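Local coordinates for protein lipase (Rhizopus niveus, PDB 1LGY) that hydrolyses the ester bonds of triacylglycerols and their partial glycerides, with a strong preference for the outer 1 and 3 positions, at residues Cys40-Cys43 / Gln44-Pro48; Arg164-Pro167 / Lys168-Ser171. All blocks are in the same frame, centred on the assembly; numbering follows the deposited sequence.

Both contacts are local and lie toward the periphery of this alpha/beta-hydrolase fold, away from the catalytic triad, about 25 Å apart between centres and with no atoms touching. In contact 1 the short helix 41-46 packs against helix 11-26, and Val47 just beyond it against strand 63-70, near one edge of the large sheet. Contact 2 is the turn that leads from helix 146-161 into strand 170-175 in the middle of that sheet. Each mixes buried and exposed residues. In contact 1 a disulfide and Val47 are buried, beside a run of helical backbone bonds; in contact 2 it is a pair of leucines, beside a single carbonyl shared by two amides.

Contact 1: Cys40-Cys43 / Gln44-Pro48; sequences CVQC and QKWVP
Gln42 and Trp46, one helical turn apart, point their side chains the same way and join through them. The indole NE1 donates to Gln42 OE1 over 2.9 Å, nearly in line with the amide C=O and with the oxygen in the indole plane, although the bond is bent at the hydrogen (132°). The amide plane is turned 34° from the ring. A bend at chi2 (-48°) curls the glutamine chain so that its oxygen reaches the pyrrole edge, where it also lies 3.3 Å from Trp46 CD1. Lys45 runs extended alongside, its CD 3.4 Å above one face of the indole and offset toward the rim.

Behind these side chains stands the backbone of helix 41-46. Gln44 N bonds to Cys40 O at the N-cap position, Lys45 N to Val41 O at 3.2 Å, and Trp46 N weakly to Gln42 O. The last turn is closed by Val47 N on Cys43 O at 3.0 Å. Cys40 and Cys43 form a disulfide, SG to SG 2.0 Å, that staples the N-cap residue to the first turn; both cysteines touch Thr26 of helix 11-26 and Val32. At the other end, Val47 packs on Leu68 and Ser70 of strand 63-70. The chemistry implies a short helix braced from within: a disulfide fixes the geometry of its first turn, and an indole-amide hydrogen bond fastens the side chain of Gln42 to that of Trp46.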
loop_
_atom_site.group_PDB
_atom_site.type_symbol
_atom_site.label_atom_id
_atom_site.label_comp_id
_atom_site.label_asym_id
_atom_site.label_seq_id
_atom_site.Cartn_x
_atom_site.Cartn_y
_atom_site.Cartn_z
ATOM N N CYS A 40 -3.299 -16.526 -11.465
ATOM C CA CYS A 40 -2.136 -15.893 -12.003
ATOM C C CYS A 40 -0.932 -16.514 -11.307
ATOM O O CYS A 40 -1.119 -17.285 -10.359
ATOM C CB CYS A 40 -2.440 -14.411 -11.768
ATOM S SG CYS A 40 -1.977 -13.716 -10.176
ATOM N N VAL A 41 0.316 -16.240 -11.706
ATOM C CA VAL A 41 1.431 -16.979 -11.150
ATOM C C VAL A 41 1.610 -16.476 -9.753
ATOM O O VAL A 41 1.468 -17.284 -8.854
ATOM C CB VAL A 41 2.710 -16.768 -11.977
ATOM C CG1 VAL A 41 3.853 -17.530 -11.304
ATOM C CG2 VAL A 41 2.552 -17.305 -13.387
ATOM N N GLN A 42 1.832 -15.194 -9.479
ATOM C CA GLN A 42 1.887 -14.672 -8.121
ATOM C C GLN A 42 0.704 -15.041 -7.254
ATOM O O GLN A 42 0.877 -15.289 -6.069
ATOM C CB GLN A 42 1.994 -13.160 -8.142
ATOM C CG GLN A 42 3.303 -12.656 -8.705
ATOM C CD GLN A 42 4.507 -13.371 -8.082
ATOM O OE1 GLN A 42 4.592 -13.588 -6.873
ATOM N NE2 GLN A 42 5.471 -13.791 -8.890
ATOM N N CYS A 43 -0.475 -15.151 -7.882
ATOM C CA CYS A 43 -1.737 -15.430 -7.202
ATOM C C CYS A 43 -1.755 -16.669 -6.348
ATOM O O CYS A 43 -2.093 -16.706 -5.157
ATOM C CB CYS A 43 -2.872 -15.576 -8.214
ATOM S SG CYS A 43 -3.407 -13.959 -8.785
ATOM N N GLN A 44 -1.310 -17.640 -7.135
ATOM C CA GLN A 44 -1.385 -19.021 -6.794
ATOM C C GLN A 44 -0.210 -19.416 -5.935
ATOM O O GLN A 44 -0.308 -20.367 -5.153
ATOM C CB GLN A 44 -1.496 -19.712 -8.149
ATOM C CG GLN A 44 -2.025 -21.128 -8.216
ATOM C CD GLN A 44 -3.397 -21.352 -7.571
ATOM O OE1 GLN A 44 -3.554 -22.251 -6.723
ATOM N NE2 GLN A 44 -4.426 -20.576 -7.965
ATOM N N LYS A 45 0.843 -18.582 -6.034
ATOM C CA LYS A 45 2.089 -18.719 -5.316
ATOM C C LYS A 45 1.996 -18.196 -3.910
ATOM O O LYS A 45 2.721 -18.703 -3.051
ATOM C CB LYS A 45 3.229 -17.950 -5.981
ATOM C CG LYS A 45 4.590 -18.209 -5.334
ATOM C CD LYS A 45 5.745 -17.251 -5.680
ATOM C CE LYS A 45 6.956 -17.804 -4.880
ATOM N NZ LYS A 45 8.108 -16.928 -4.952
ATOM N N TRP A 46 1.159 -17.181 -3.636
ATOM C CA TRP A 46 1.157 -16.606 -2.317
ATOM C C TRP A 46 -0.108 -16.874 -1.580
ATOM O O TRP A 46 -0.049 -17.036 -0.370
ATOM C CB TRP A 46 1.408 -15.136 -2.442
ATOM C CG TRP A 46 2.857 -14.890 -2.799
ATOM C CD1 TRP A 46 3.200 -14.427 -4.048
ATOM C CD2 TRP A 46 3.948 -15.085 -2.008
ATOM N NE1 TRP A 46 4.512 -14.331 -4.045
ATOM C CE2 TRP A 46 4.984 -14.712 -2.860
ATOM C CE3 TRP A 46 4.234 -15.517 -0.735
ATOM C CZ2 TRP A 46 6.315 -14.760 -2.468
ATOM C CZ3 TRP A 46 5.566 -15.576 -0.321
ATOM C CH2 TRP A 46 6.602 -15.197 -1.180
ATOM N N VAL A 47 -1.255 -16.897 -2.267
ATOM C CA VAL A 47 -2.470 -17.285 -1.586
ATOM C C VAL A 47 -3.300 -18.227 -2.424
ATOM O O VAL A 47 -4.400 -17.915 -2.837
ATOM C CB VAL A 47 -3.208 -15.934 -1.072
ATOM C CG1 VAL A 47 -3.047 -14.857 -2.077
ATOM C CG2 VAL A 47 -4.656 -16.182 -0.693
ATOM N N PRO A 48 -2.796 -19.497 -2.598
ATOM C CA PRO A 48 -3.410 -20.580 -3.391
ATOM C C PRO A 48 -4.899 -20.879 -3.210
ATOM O O PRO A 48 -5.574 -21.286 -4.146
ATOM C CB PRO A 48 -2.570 -21.785 -3.080
ATOM C CG PRO A 48 -2.138 -21.514 -1.660
ATOM C CD PRO A 48 -1.697 -20.096 -1.823
#

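Contact 2: Arg164-Pro167 / Lys168-Ser171; sequences RLSP and KNLS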
loop_
_atom_site.group_PDB
_atom_site.type_symbol
_atom_site.label_atom_id
_atom_site.label_comp_id
_atom_site.label_asym_id
_atom_site.label_seq_id
_atom_site.Cartn_x
_atom_site.Cartn_y
_atom_site.Cartn_z
ATOM N N ARG A 164 -14.990 -3.155 14.849
ATOM C CA ARG A 164 -14.253 -4.420 14.961
ATOM C C ARG A 164 -12.814 -4.432 14.502
ATOM O O ARG A 164 -12.133 -5.416 14.761
ATOM C CB ARG A 164 -14.962 -5.492 14.197
ATOM C CG ARG A 164 -16.358 -5.802 14.777
ATOM C CD ARG A 164 -17.184 -6.631 13.781
ATOM N NE ARG A 164 -17.705 -5.811 12.704
ATOM C CZ ARG A 164 -18.322 -6.316 11.645
ATOM N NH1 ARG A 164 -18.522 -7.618 11.483
ATOM N NH2 ARG A 164 -18.721 -5.482 10.695
ATOM N N LEU A 165 -12.306 -3.415 13.787
ATOM C CA LEU A 165 -10.923 -3.385 13.325
ATOM C C LEU A 165 -10.113 -2.451 14.212
ATOM O O LEU A 165 -10.530 -1.380 14.694
ATOM C CB LEU A 165 -10.848 -2.919 11.874
ATOM C CG LEU A 165 -10.857 -3.862 10.606
ATOM C CD1 LEU A 165 -10.706 -5.313 10.907
ATOM C CD2 LEU A 165 -12.175 -3.826 10.003
ATOM N N SER A 166 -8.944 -3.012 14.542
ATOM C CA SER A 166 -7.988 -2.382 15.435
ATOM C C SER A 166 -6.582 -2.950 15.216
ATOM O O SER A 166 -6.400 -3.782 14.319
ATOM C CB SER A 166 -8.525 -2.620 16.853
ATOM O OG SER A 166 -8.009 -3.796 17.478
ATOM N N PRO A 167 -5.515 -2.612 15.956
ATOM C CA PRO A 167 -4.212 -3.149 15.697
ATOM C C PRO A 167 -4.102 -4.635 15.814
ATOM O O PRO A 167 -3.017 -5.128 15.561
ATOM C CB PRO A 167 -3.314 -2.441 16.656
ATOM C CG PRO A 167 -3.937 -1.092 16.802
ATOM C CD PRO A 167 -5.392 -1.481 16.880
ATOM N N LYS A 168 -5.154 -5.356 16.209
ATOM C CA LYS A 168 -5.114 -6.822 16.368
ATOM C C LYS A 168 -5.437 -7.540 15.081
ATOM O O LYS A 168 -4.969 -8.630 14.776
ATOM C CB LYS A 168 -6.124 -7.335 17.442
ATOM C CG LYS A 168 -5.814 -6.965 18.904
ATOM C CD LYS A 168 -7.048 -7.124 19.808
ATOM C CE LYS A 168 -7.501 -8.546 20.036
ATOM N NZ LYS A 168 -8.546 -8.451 21.034
ATOM N N ASN A 169 -6.242 -6.920 14.266
ATOM C CA ASN A 169 -6.594 -7.576 13.056
ATOM C C ASN A 169 -6.582 -6.630 11.871
ATOM O O ASN A 169 -7.178 -6.949 10.846
ATOM C CB ASN A 169 -7.929 -8.187 13.351
ATOM C CG ASN A 169 -9.010 -7.181 13.608
ATOM O OD1 ASN A 169 -10.188 -7.538 13.574
ATOM N ND2 ASN A 169 -8.713 -5.923 13.834
ATOM N N LEU A 170 -6.011 -5.436 11.997
ATOM C CA LEU A 170 -5.832 -4.618 10.813
ATOM C C LEU A 170 -4.341 -4.377 10.701
ATOM O O LEU A 170 -3.646 -3.989 11.634
ATOM C CB LEU A 170 -6.534 -3.280 10.904
ATOM C CG LEU A 170 -6.448 -2.387 9.661
ATOM C CD1 LEU A 170 -7.044 -3.045 8.433
ATOM C CD2 LEU A 170 -7.218 -1.137 9.950
ATOM N N SER A 171 -3.860 -4.718 9.510
ATOM C CA SER A 171 -2.477 -4.524 9.133
ATOM C C SER A 171 -2.367 -3.789 7.794
ATOM O O SER A 171 -3.293 -3.912 7.009
ATOM C CB SER A 171 -1.865 -5.869 9.052
ATOM O OG SER A 171 -0.852 -5.802 10.019
#
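Ser166 O faces back across a type I beta turn with Pro167 and Lys168 at its corners, accepting Asn169 N at 3.1 Å and, one residue further on, Leu170 N at 2.9 Å. The two donors use different approaches: Leu170 N comes nearly end-on to the carbonyl, with a C=O...N angle of 173°, whereas Asn169 N sits above the carbonyl plane. Ser166 OG also takes a long, weak bond from Lys168 N (3.5 Å), with Lys168 CB 4.0 Å from that hydroxyl oxygen.

The Asn169 side chain folds inward, CG lying between its own N and carbonyl carbon (chi1 65°), which brings the amide group against the backbone of residues 164-166. The side chains of Leu165 and Asn169 cross at about a right angle, with Leu165 CD1 3.7 Å from Asn169 CG.

This turn follows helix 146-161, the helix after the nucleophile Ser145, and delivers the chain into strand 170-175, as in the beta-alpha-beta crossovers of the alpha/beta-hydrolase fold. Asn169 and Ser171 already pair through their backbones with strand 138-144. Leu165 CG and Leu170 CB make a loose apolar contact at 4.4 Å, and both leucines rest on Val139 of that neighbouring strand. Leu165 also reaches Leu131 of helix 110-133. Arg164 heads away from the turn, its NE in a salt bridge with Glu162 and its NH1 hydrogen-bonded to Thr132 OG1.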